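Local coordinates for protein thymidylate synthase (Enterobacteria phage T4, PDB 1TIS) that catalyses the methylation of dUMP to dTMP with methylenetetrahydrofolate as one-carbon donor and reductant, working as a homodimer in pyrimidine biosynthesis, at residues I56-L59 with I60-S64; N70-R73 with L74-D78; I126-I129 with K130-N134. All blocks are in the same frame, centred on the assembly; numbering follows the deposited sequence.

Contact 1 of 3, residues I56-L59 with I60-S64; sequences IAEL and IWFLS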
ATOM      1  N   ILE A  56     -14.945   2.490 -17.532  1.00  7.78           N
ATOM      2  CA  ILE A  56     -13.986   2.331 -18.611  1.00  4.32           C
ATOM      3  C   ILE A  56     -13.506   3.702 -19.034  1.00  8.40           C
ATOM      4  O   ILE A  56     -12.351   3.887 -19.410  1.00 11.69           O
ATOM      5  CB  ILE A  56     -14.698   1.567 -19.777  1.00  3.00           C
ATOM      6  CG1 ILE A  56     -15.059   0.191 -19.302  1.00  6.03           C
ATOM      7  CG2 ILE A  56     -13.827   1.402 -20.988  1.00  2.01           C
ATOM      8  CD1 ILE A  56     -13.880  -0.677 -18.744  1.00 14.36           C
ATOM      9  N   ALA A  57     -14.388   4.701 -18.960  1.00 11.72           N
ATOM     10  CA  ALA A  57     -14.060   6.061 -19.388  1.00 12.77           C
ATOM     11  C   ALA A  57     -13.280   6.884 -18.411  1.00 11.29           C
ATOM     12  O   ALA A  57     -12.610   7.842 -18.792  1.00 13.76           O
ATOM     13  CB  ALA A  57     -15.265   6.902 -19.668  1.00  8.18           C
ATOM     14  N   GLU A  58     -13.433   6.528 -17.143  1.00 10.02           N
ATOM     15  CA  GLU A  58     -12.683   7.165 -16.102  1.00 10.67           C
ATOM     16  C   GLU A  58     -11.286   6.620 -16.227  1.00 14.59           C
ATOM     17  O   GLU A  58     -10.370   7.440 -16.212  1.00 19.80           O
ATOM     18  CB  GLU A  58     -13.230   6.822 -14.759  1.00 11.66           C
ATOM     19  CG  GLU A  58     -12.370   7.436 -13.698  1.00 14.32           C
ATOM     20  CD  GLU A  58     -12.991   7.292 -12.339  1.00 21.29           C
ATOM     21  OE1 GLU A  58     -13.955   8.011 -12.102  1.00 28.10           O
ATOM     22  OE2 GLU A  58     -12.531   6.476 -11.540  1.00 23.63           O
ATOM     23  N   LEU A  59     -11.086   5.293 -16.367  1.00 14.38           N
ATOM     24  CA  LEU A  59      -9.754   4.731 -16.482  1.00  7.73           C
ATOM     25  C   LEU A  59      -9.020   5.335 -17.657  1.00  7.80           C
ATOM     26  O   LEU A  59      -7.862   5.717 -17.473  1.00 14.22           O
ATOM     27  CB  LEU A  59      -9.805   3.221 -16.666  1.00  5.58           C
ATOM     28  CG  LEU A  59      -8.561   2.454 -17.192  1.00  2.00           C
ATOM     29  CD1 LEU A  59      -7.492   2.327 -16.111  1.00  2.00           C
ATOM     30  CD2 LEU A  59      -9.022   1.104 -17.709  1.00  2.02           C
ATOM     31  N   ILE A  60      -9.605   5.483 -18.839  1.00  2.99           N
ATOM     32  CA  ILE A  60      -8.827   6.012 -19.953  1.00 10.87           C
ATOM     33  C   ILE A  60      -8.386   7.453 -19.719  1.00 11.44           C
ATOM     34  O   ILE A  60      -7.254   7.843 -20.004  1.00  9.66           O
ATOM     35  CB  ILE A  60      -9.684   5.875 -21.212  1.00 15.93           C
ATOM     36  CG1 ILE A  60      -9.928   4.362 -21.496  1.00 15.38           C
ATOM     37  CG2 ILE A  60      -8.996   6.642 -22.366  1.00 14.26           C
ATOM     38  CD1 ILE A  60     -11.240   3.966 -22.213  1.00 13.82           C
ATOM     39  N   TRP A  61      -9.301   8.232 -19.145  1.00 16.07           N
ATOM     40  CA  TRP A  61      -9.112   9.642 -18.825  1.00 15.33           C
ATOM     41  C   TRP A  61      -7.960   9.762 -17.831  1.00 16.13           C
ATOM     42  O   TRP A  61      -7.002  10.516 -18.044  1.00 18.19           O
ATOM     43  CB  TRP A  61     -10.475  10.124 -18.302  1.00 13.38           C
ATOM     44  CG  TRP A  61     -10.536  11.497 -17.695  1.00 14.71           C
ATOM     45  CD1 TRP A  61     -10.304  12.603 -18.456  1.00 17.43           C
ATOM     46  CD2 TRP A  61     -10.762  11.787 -16.378  1.00 17.38           C
ATOM     47  NE1 TRP A  61     -10.372  13.606 -17.619  1.00 19.94           N
ATOM     48  CE2 TRP A  61     -10.645  13.162 -16.380  1.00 20.85           C
ATOM     49  CE3 TRP A  61     -11.034  11.131 -15.202  1.00 17.76           C
ATOM     50  CZ2 TRP A  61     -10.799  13.888 -15.211  1.00 22.96           C
ATOM     51  CZ3 TRP A  61     -11.185  11.858 -14.036  1.00 17.82           C
ATOM     52  CH2 TRP A  61     -11.071  13.225 -14.034  1.00 19.29           C
ATOM     53  N   PHE A  62      -8.024   8.951 -16.785  1.00 17.19           N
ATOM     54  CA  PHE A  62      -6.979   8.783 -15.785  1.00 16.17           C
ATOM     55  C   PHE A  62      -5.638   8.615 -16.489  1.00 18.33           C
ATOM     56  O   PHE A  62      -4.720   9.410 -16.274  1.00 23.40           O
ATOM     57  CB  PHE A  62      -7.326   7.548 -14.950  1.00 11.41           C
ATOM     58  CG  PHE A  62      -8.265   7.752 -13.763  1.00  7.04           C
ATOM     59  CD1 PHE A  62      -9.001   8.905 -13.609  1.00  7.10           C
ATOM     60  CD2 PHE A  62      -8.276   6.809 -12.764  1.00  4.01           C
ATOM     61  CE1 PHE A  62      -9.725   9.109 -12.463  1.00  8.07           C
ATOM     62  CE2 PHE A  62      -9.001   7.021 -11.619  1.00  4.66           C
ATOM     63  CZ  PHE A  62      -9.721   8.173 -11.468  1.00  6.78           C
ATOM     64  N   LEU A  63      -5.583   7.662 -17.436  1.00 13.18           N
ATOM     65  CA  LEU A  63      -4.402   7.400 -18.234  1.00  2.97           C
ATOM     66  C   LEU A  63      -4.096   8.582 -19.150  1.00  4.41           C
ATOM     67  O   LEU A  63      -2.954   8.673 -19.592  1.00  5.20           O
ATOM     68  CB  LEU A  63      -4.639   6.098 -19.032  1.00  3.03           C
ATOM     69  CG  LEU A  63      -4.425   4.673 -18.469  1.00  2.00           C
ATOM     70  CD1 LEU A  63      -4.712   3.630 -19.531  1.00  2.49           C
ATOM     71  CD2 LEU A  63      -2.969   4.403 -18.184  1.00  2.00           C
ATOM     72  N   SER A  64      -5.000   9.518 -19.497  1.00  3.92           N
ATOM     73  CA  SER A  64      -4.604  10.649 -20.333  1.00  6.52           C
ATOM     74  C   SER A  64      -3.893  11.798 -19.585  1.00  9.57           C
ATOM     75  O   SER A  64      -3.372  12.738 -20.213  1.00 10.12           O
ATOM     76  CB  SER A  64      -5.823  11.218 -21.082  1.00  4.68           C
ATOM     77  OG  SER A  64      -6.692  12.081 -20.348  1.00  6.42           O
TER
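In helix 53-64, a buried element of the thymidylate synthase fold, Glu58 and Phe62 illustrate how residues one turn apart can pair a carboxylate-bearing chain with an aromatic face. Glu58 CG sits 3.6 Å from the centroid of the Phe62 ring, over the face and displaced toward its rim, in a CH-pi contact. The approach depends on both first torsions: Glu58 runs out extended with CG anti to its backbone N (chi1 176°), whereas Phe62 CG lies anti to its own carbonyl carbon (chi1 -86°), which swings the ring back toward the preceding turn. Beyond CG the carboxylate continues across the ring, the two planes only 18° apart, and OE2 comes within 3.3 Å of Phe62 CZ. Glu58 OE1 accepts a hydrogen bond from Trp87 NE1, which helps to set the rotation of the buried carboxylate. The Glu58 side chain lies about 6 Å from that of Asn187, a probable dUMP ligand, and the Phe62 side chain about 9 Å from that of Cys156, the probable nucleophile; the pair thus belongs to the surroundings of the active site. Tyr109 stacks on Phe62 and Trp113 meets it edge-to-face.

Beneath the side chains, Phe62 N donates to Glu58 O over 2.8 Å in an almost straight bond. Leu63 N to Leu59 O (3.0 Å) and Ile60 N to Ile56 O repeat the pattern, while Trp61 N to Ala57 O is weak. On another side of the helix Ile56 CG2 and Ile60 CD1 are in apolar contact at 3.8 Å. Further along, Ser64 OG donates to Trp61 O across 2.8 Å, in the carbonyl plane on a lone pair, and the same oxygen also takes the backbone N-H of Ser64.

Contact 2 of 3, residues N70-R73 with L74-D78; sequences NDLR and LIQHD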
ATOM      1  N   ASN A  70     -14.730  17.947 -18.392  1.00 17.27           N
ATOM      2  CA  ASN A  70     -15.265  17.895 -19.754  1.00 25.55           C
ATOM      3  C   ASN A  70     -14.503  16.907 -20.635  1.00 26.12           C
ATOM      4  O   ASN A  70     -15.064  16.277 -21.531  1.00 28.15           O
ATOM      5  CB  ASN A  70     -15.186  19.203 -20.507  1.00 35.37           C
ATOM      6  CG  ASN A  70     -15.801  20.427 -19.854  1.00 44.61           C
ATOM      7  OD1 ASN A  70     -15.219  20.992 -18.917  1.00 46.43           O
ATOM      8  ND2 ASN A  70     -16.963  20.886 -20.334  1.00 48.18           N
ATOM      9  N   ASP A  71     -13.215  16.686 -20.387  1.00 24.16           N
ATOM     10  CA  ASP A  71     -12.472  15.734 -21.176  1.00 25.76           C
ATOM     11  C   ASP A  71     -13.037  14.344 -21.004  1.00 25.53           C
ATOM     12  O   ASP A  71     -13.165  13.597 -21.977  1.00 28.97           O
ATOM     13  CB  ASP A  71     -11.017  15.705 -20.771  1.00 25.74           C
ATOM     14  CG  ASP A  71     -10.259  16.963 -21.132  1.00 24.49           C
ATOM     15  OD1 ASP A  71     -10.204  17.310 -22.314  1.00 22.56           O
ATOM     16  OD2 ASP A  71      -9.718  17.571 -20.217  1.00 25.02           O
ATOM     17  N   LEU A  72     -13.410  14.033 -19.761  1.00 22.25           N
ATOM     18  CA  LEU A  72     -13.977  12.745 -19.418  1.00 19.94           C
ATOM     19  C   LEU A  72     -15.299  12.701 -20.191  1.00 24.54           C
ATOM     20  O   LEU A  72     -15.537  11.710 -20.906  1.00 26.89           O
ATOM     21  CB  LEU A  72     -14.104  12.709 -17.875  1.00  9.53           C
ATOM     22  CG  LEU A  72     -15.018  11.755 -17.104  1.00  6.56           C
ATOM     23  CD1 LEU A  72     -14.787  10.300 -17.479  1.00  9.90           C
ATOM     24  CD2 LEU A  72     -14.711  11.891 -15.634  1.00  2.00           C
ATOM     25  N   ARG A  73     -16.106  13.781 -20.192  1.00 25.90           N
ATOM     26  CA  ARG A  73     -17.346  13.820 -20.967  1.00 27.40           C
ATOM     27  C   ARG A  73     -17.094  13.447 -22.421  1.00 28.99           C
ATOM     28  O   ARG A  73     -17.826  12.621 -22.989  1.00 31.68           O
ATOM     29  CB  ARG A  73     -17.989  15.183 -21.021  1.00 29.39           C
ATOM     30  CG  ARG A  73     -18.716  15.597 -19.785  1.00 32.74           C
ATOM     31  CD  ARG A  73     -19.554  16.816 -20.110  1.00 30.08           C
ATOM     32  NE  ARG A  73     -20.178  17.255 -18.884  1.00 33.75           N
ATOM     33  CZ  ARG A  73     -19.700  18.272 -18.160  1.00 36.86           C
ATOM     34  NH1 ARG A  73     -18.651  19.011 -18.550  1.00 35.94           N
ATOM     35  NH2 ARG A  73     -20.325  18.573 -17.023  1.00 37.75           N
ATOM     36  N   LEU A  74     -16.034  14.001 -23.019  1.00 24.92           N
ATOM     37  CA  LEU A  74     -15.673  13.684 -24.383  1.00 21.53           C
ATOM     38  C   LEU A  74     -15.434  12.170 -24.548  1.00 21.05           C
ATOM     39  O   LEU A  74     -15.972  11.580 -25.487  1.00 21.66           O
ATOM     40  CB  LEU A  74     -14.451  14.555 -24.699  1.00 17.67           C
ATOM     41  CG  LEU A  74     -13.623  14.615 -25.987  1.00 19.36           C
ATOM     42  CD1 LEU A  74     -12.678  13.447 -25.937  1.00 22.51           C
ATOM     43  CD2 LEU A  74     -14.485  14.661 -27.243  1.00 15.79           C
ATOM     44  N   ILE A  75     -14.742  11.477 -23.641  1.00 16.10           N
ATOM     45  CA  ILE A  75     -14.401  10.078 -23.842  1.00  9.69           C
ATOM     46  C   ILE A  75     -15.656   9.212 -23.721  1.00 15.80           C
ATOM     47  O   ILE A  75     -15.922   8.284 -24.517  1.00 14.56           O
ATOM     48  CB  ILE A  75     -13.297   9.678 -22.792  1.00  9.46           C
ATOM     49  CG1 ILE A  75     -12.050  10.523 -23.018  1.00  7.82           C
ATOM     50  CG2 ILE A  75     -12.870   8.212 -22.952  1.00 13.97           C
ATOM     51  CD1 ILE A  75     -10.878  10.350 -22.043  1.00  2.64           C
ATOM     52  N   GLN A  76     -16.483   9.535 -22.728  1.00 15.02           N
ATOM     53  CA  GLN A  76     -17.637   8.674 -22.503  1.00 16.14           C
ATOM     54  C   GLN A  76     -18.694   8.931 -23.544  1.00 16.27           C
ATOM     55  O   GLN A  76     -19.252   8.036 -24.156  1.00 16.49           O
ATOM     56  CB  GLN A  76     -18.397   8.893 -21.197  1.00 14.78           C
ATOM     57  CG  GLN A  76     -17.754   8.902 -19.838  1.00 11.46           C
ATOM     58  CD  GLN A  76     -18.759   8.553 -18.767  1.00 13.06           C
ATOM     59  OE1 GLN A  76     -19.917   8.268 -19.057  1.00 16.26           O
ATOM     60  NE2 GLN A  76     -18.400   8.508 -17.496  1.00 10.55           N
ATOM     61  N   HIS A  77     -18.979  10.227 -23.629  1.00 21.11           N
ATOM     62  CA  HIS A  77     -20.102  10.765 -24.364  1.00 23.53           C
ATOM     63  C   HIS A  77     -19.840  11.373 -25.730  1.00 27.14           C
ATOM     64  O   HIS A  77     -20.779  11.842 -26.368  1.00 27.66           O
ATOM     65  CB  HIS A  77     -20.781  11.775 -23.432  1.00 20.08           C
ATOM     66  CG  HIS A  77     -21.608  11.089 -22.331  1.00 20.60           C
ATOM     67  ND1 HIS A  77     -21.695  11.373 -21.016  1.00 18.87           N
ATOM     68  CD2 HIS A  77     -22.428  10.003 -22.578  1.00 10.49           C
ATOM     69  CE1 HIS A  77     -22.510  10.525 -20.464  1.00 11.49           C
ATOM     70  NE2 HIS A  77     -22.931   9.720 -21.415  1.00 13.11           N
ATOM     71  N   ASP A  78     -18.594  11.396 -26.224  1.00 31.55           N
ATOM     72  CA  ASP A  78     -18.224  11.956 -27.520  1.00 35.64           C
ATOM     73  C   ASP A  78     -18.692  13.410 -27.551  1.00 41.73           C
ATOM     74  O   ASP A  78     -18.874  14.020 -28.607  1.00 43.67           O
ATOM     75  CB  ASP A  78     -18.893  11.131 -28.635  1.00 38.82           C
ATOM     76  CG  ASP A  78     -18.231  11.145 -30.010  1.00 43.82           C
ATOM     77  OD1 ASP A  78     -17.642  12.156 -30.392  1.00 47.51           O
ATOM     78  OD2 ASP A  78     -18.318  10.133 -30.715  1.00 44.55           O
TER
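Leu74, Ile75, Gln76 and His77 send their backbone N-H groups four residues back to Asn70, Asp71, Leu72 and Arg73, the regular spacing of an alpha helix, before Asp78 leaves the helix with a positive phi of 56°. The shortest of these bonds is His77 N to Arg73 O at 2.7 Å, and the straightest is Gln76 N to Leu72 O at 3.0 Å; the latter oxygen also receives a weak bond from Ile75 N. Among the side chains, Leu72 and Gln76 lie alongside each other and point the same way, toward the body of the protein. Leu72 CD1 is 4.0 Å from Gln76 CG, with the extended glutamine carrying its amide NE2 alongside the same methyl. Gln76 gains that course because CG lies beside the backbone N (chi1 -53°). Leu74 CB rests 3.2 Å from Asp71 O, and one turn on, His77 CB approaches Arg73 O.

The polar ends look elsewhere: Asn70 ND2 donates to Leu80 O, Asp71 OD2 is hydrogen-bonded to Ser66 OG, and Arg73 NH2 makes a long, weak ion pair with Asp88 OD1. Cohesion along helix 69-77 therefore comes mainly from backbone bonds and alkyl contact, while Asn70 and Asp71 spend their polar ends on bonds outside the helix; the early position of Asp71 would probably also suit its negative charge to the helix dipole.

Contact 3 of 3, residues I126-I129 with K130-N134; sequences IDRI and KKLPN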
ATOM      1  N   ILE A 126       5.681   1.050 -17.705  1.00  2.02           N
ATOM      2  CA  ILE A 126       5.437   0.020 -18.657  1.00  2.00           C
ATOM      3  C   ILE A 126       6.764  -0.305 -19.279  1.00  6.37           C
ATOM      4  O   ILE A 126       6.940  -1.435 -19.691  1.00 15.72           O
ATOM      5  CB  ILE A 126       4.374   0.524 -19.613  1.00  2.01           C
ATOM      6  CG1 ILE A 126       3.070   0.571 -18.763  1.00  4.45           C
ATOM      7  CG2 ILE A 126       4.280  -0.343 -20.859  1.00  2.00           C
ATOM      8  CD1 ILE A 126       1.723   1.044 -19.330  1.00  2.00           C
ATOM      9  N   ASP A 127       7.775   0.568 -19.301  1.00  9.16           N
ATOM     10  CA  ASP A 127       9.109   0.177 -19.721  1.00  8.15           C
ATOM     11  C   ASP A 127       9.723  -0.785 -18.701  1.00 10.86           C
ATOM     12  O   ASP A 127      10.066  -1.867 -19.173  1.00 12.47           O
ATOM     13  CB  ASP A 127      10.010   1.395 -19.877  1.00  9.97           C
ATOM     14  CG  ASP A 127       9.617   2.343 -21.018  1.00 14.71           C
ATOM     15  OD1 ASP A 127       8.916   1.926 -21.938  1.00 11.31           O
ATOM     16  OD2 ASP A 127      10.029   3.510 -20.992  1.00 15.98           O
ATOM     17  N   ARG A 128       9.870  -0.585 -17.361  1.00  8.41           N
ATOM     18  CA  ARG A 128      10.444  -1.597 -16.452  1.00  4.47           C
ATOM     19  C   ARG A 128       9.901  -2.988 -16.713  1.00  4.96           C
ATOM     20  O   ARG A 128      10.717  -3.899 -16.841  1.00  4.28           O
ATOM     21  CB  ARG A 128      10.175  -1.339 -14.972  1.00  6.59           C
ATOM     22  CG  ARG A 128      10.699   0.023 -14.532  1.00 20.22           C
ATOM     23  CD  ARG A 128      11.182   0.104 -13.059  1.00 24.83           C
ATOM     24  NE  ARG A 128      12.557  -0.369 -12.840  1.00 22.03           N
ATOM     25  CZ  ARG A 128      13.484   0.367 -12.215  1.00 20.01           C
ATOM     26  NH1 ARG A 128      13.206   1.559 -11.690  1.00 19.60           N
ATOM     27  NH2 ARG A 128      14.721  -0.097 -12.098  1.00 22.17           N
ATOM     28  N   ILE A 129       8.587  -3.153 -16.937  1.00  3.96           N
ATOM     29  CA  ILE A 129       7.972  -4.438 -17.270  1.00  3.50           C
ATOM     30  C   ILE A 129       8.508  -4.932 -18.597  1.00  5.93           C
ATOM     31  O   ILE A 129       8.787  -6.118 -18.770  1.00 10.36           O
ATOM     32  CB  ILE A 129       6.458  -4.411 -17.505  1.00  4.29           C
ATOM     33  CG1 ILE A 129       5.684  -3.387 -16.653  1.00  2.00           C
ATOM     34  CG2 ILE A 129       6.036  -5.860 -17.286  1.00  2.00           C
ATOM     35  CD1 ILE A 129       5.362  -3.646 -15.173  1.00  2.01           C
ATOM     36  N   LYS A 130       8.619  -4.035 -19.566  1.00  3.13           N
ATOM     37  CA  LYS A 130       9.145  -4.396 -20.864  1.00  7.10           C
ATOM     38  C   LYS A 130      10.623  -4.758 -20.787  1.00  9.40           C
ATOM     39  O   LYS A 130      11.164  -5.454 -21.656  1.00 20.32           O
ATOM     40  CB  LYS A 130       9.109  -3.263 -21.885  1.00  3.60           C
ATOM     41  CG  LYS A 130       7.855  -2.528 -22.279  1.00  2.00           C
ATOM     42  CD  LYS A 130       6.844  -3.365 -23.008  1.00  2.00           C
ATOM     43  CE  LYS A 130       5.850  -2.380 -23.532  1.00  2.00           C
ATOM     44  NZ  LYS A 130       6.430  -1.619 -24.613  1.00  2.02           N
ATOM     45  N   LYS A 131      11.312  -4.302 -19.775  1.00  6.82           N
ATOM     46  CA  LYS A 131      12.729  -4.291 -19.899  1.00 10.70           C
ATOM     47  C   LYS A 131      13.379  -4.965 -18.730  1.00  8.31           C
ATOM     48  O   LYS A 131      14.197  -5.817 -18.975  1.00 12.93           O
ATOM     49  CB  LYS A 131      12.995  -2.809 -20.081  1.00 16.41           C
ATOM     50  CG  LYS A 131      14.329  -2.231 -20.473  1.00 23.03           C
ATOM     51  CD  LYS A 131      14.202  -0.744 -20.146  1.00 26.64           C
ATOM     52  CE  LYS A 131      13.765   0.070 -21.344  1.00 28.49           C
ATOM     53  NZ  LYS A 131      14.956   0.697 -21.878  1.00 31.83           N
ATOM     54  N   LEU A 132      13.134  -4.692 -17.462  1.00 10.51           N
ATOM     55  CA  LEU A 132      13.734  -5.436 -16.369  1.00 14.27           C
ATOM     56  C   LEU A 132      12.679  -6.351 -15.734  1.00 16.79           C
ATOM     57  O   LEU A 132      12.648  -6.415 -14.509  1.00 19.95           O
ATOM     58  CB  LEU A 132      14.298  -4.451 -15.308  1.00 14.44           C
ATOM     59  CG  LEU A 132      15.786  -4.136 -15.075  1.00 15.68           C
ATOM     60  CD1 LEU A 132      16.691  -4.835 -16.087  1.00 18.76           C
ATOM     61  CD2 LEU A 132      15.954  -2.620 -15.191  1.00 16.73           C
ATOM     62  N   PRO A 133      11.822  -7.126 -16.410  1.00 18.26           N
ATOM     63  CA  PRO A 133      10.562  -7.630 -15.874  1.00 23.39           C
ATOM     64  C   PRO A 133      10.532  -8.104 -14.418  1.00 29.47           C
ATOM     65  O   PRO A 133       9.711  -7.659 -13.603  1.00 36.20           O
ATOM     66  CB  PRO A 133      10.177  -8.725 -16.856  1.00 22.94           C
ATOM     67  CG  PRO A 133      11.452  -9.152 -17.520  1.00 18.11           C
ATOM     68  CD  PRO A 133      12.116  -7.809 -17.665  1.00 19.31           C
ATOM     69  N   ASN A 134      11.509  -8.922 -14.019  1.00 30.28           N
ATOM     70  CA  ASN A 134      11.536  -9.410 -12.658  1.00 31.03           C
ATOM     71  C   ASN A 134      12.169  -8.397 -11.679  1.00 30.55           C
ATOM     72  O   ASN A 134      12.797  -8.763 -10.673  1.00 31.41           O
ATOM     73  CB  ASN A 134      12.251 -10.808 -12.670  1.00 34.74           C
ATOM     74  CG  ASN A 134      11.320 -12.030 -12.925  1.00 36.03           C
ATOM     75  OD1 ASN A 134      11.225 -12.622 -14.012  1.00 31.49           O
ATOM     76  ND2 ASN A 134      10.598 -12.498 -11.921  1.00 39.14           N
TER
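With CG placed anti to the carbonyl carbon (chi1 -57°) and a bend at chi2 (-66°), Lys130 folds back along the preceding turn and lays its aliphatic chain across Ile126. Its CE atom reaches Ile126 CG2 at 3.7 Å, while CG passes close to Ile126 O, the same oxygen that accepts the backbone N-H of Lys130 over 3.1 Å. Lys130 NZ and Asp127 OD1 are 5.1 Å apart, and both are hydrogen-bonded to Thr254 OG1, so the opposite charges are linked through the threonine and not by direct contact.

All this occurs at the C-terminal end of helix 121-131, where Leu132 is the first residue to depart from helical angles. Arg128 O is gripped twice here: Leu132 N lies in the carbonyl plane at 2.6 Å, whereas Lys131 N, 3.0 Å away, sits well above it (70° out). The Arg128 chain, bent at chi2 and chi3, brings NH2 obliquely to Leu132 CD2 at 4.2 Å, and its NE forms a salt bridge with Asp135. Arg21 of the second subunit, a probable dUMP ligand of the shared site, packs on both Arg128 and Leu132, which sets this helix end at the dimer interface, and the side chain of Arg137, another probable dUMP ligand, lies about 4 Å from that of Arg128. Pro133, which has no N-H, rests its CB 3.5 Å from Ile129 O.

How the contacts relate
The three contacts follow one another along the chain, each within a single helix: contact 1 on 53-64, contact 2 on 69-77 and contact 3 on 121-131. The first two helices are consecutive and pack together, and the centres of contacts 1 and 2 are about 10 Å apart; Ala57 meets Gln76, and Trp61 meets Leu72 and Ile75, so the buried helix is partly covered by the more peripheral one. Contact 3 stands apart, its centre about 22 Å from that of contact 1 and 32 Å from that of contact 2, touching neither. Helix 184-202, however, packs against both contact 1 and contact 3. The series thus runs from the surroundings of the active site, through the surface, to the dimer interface.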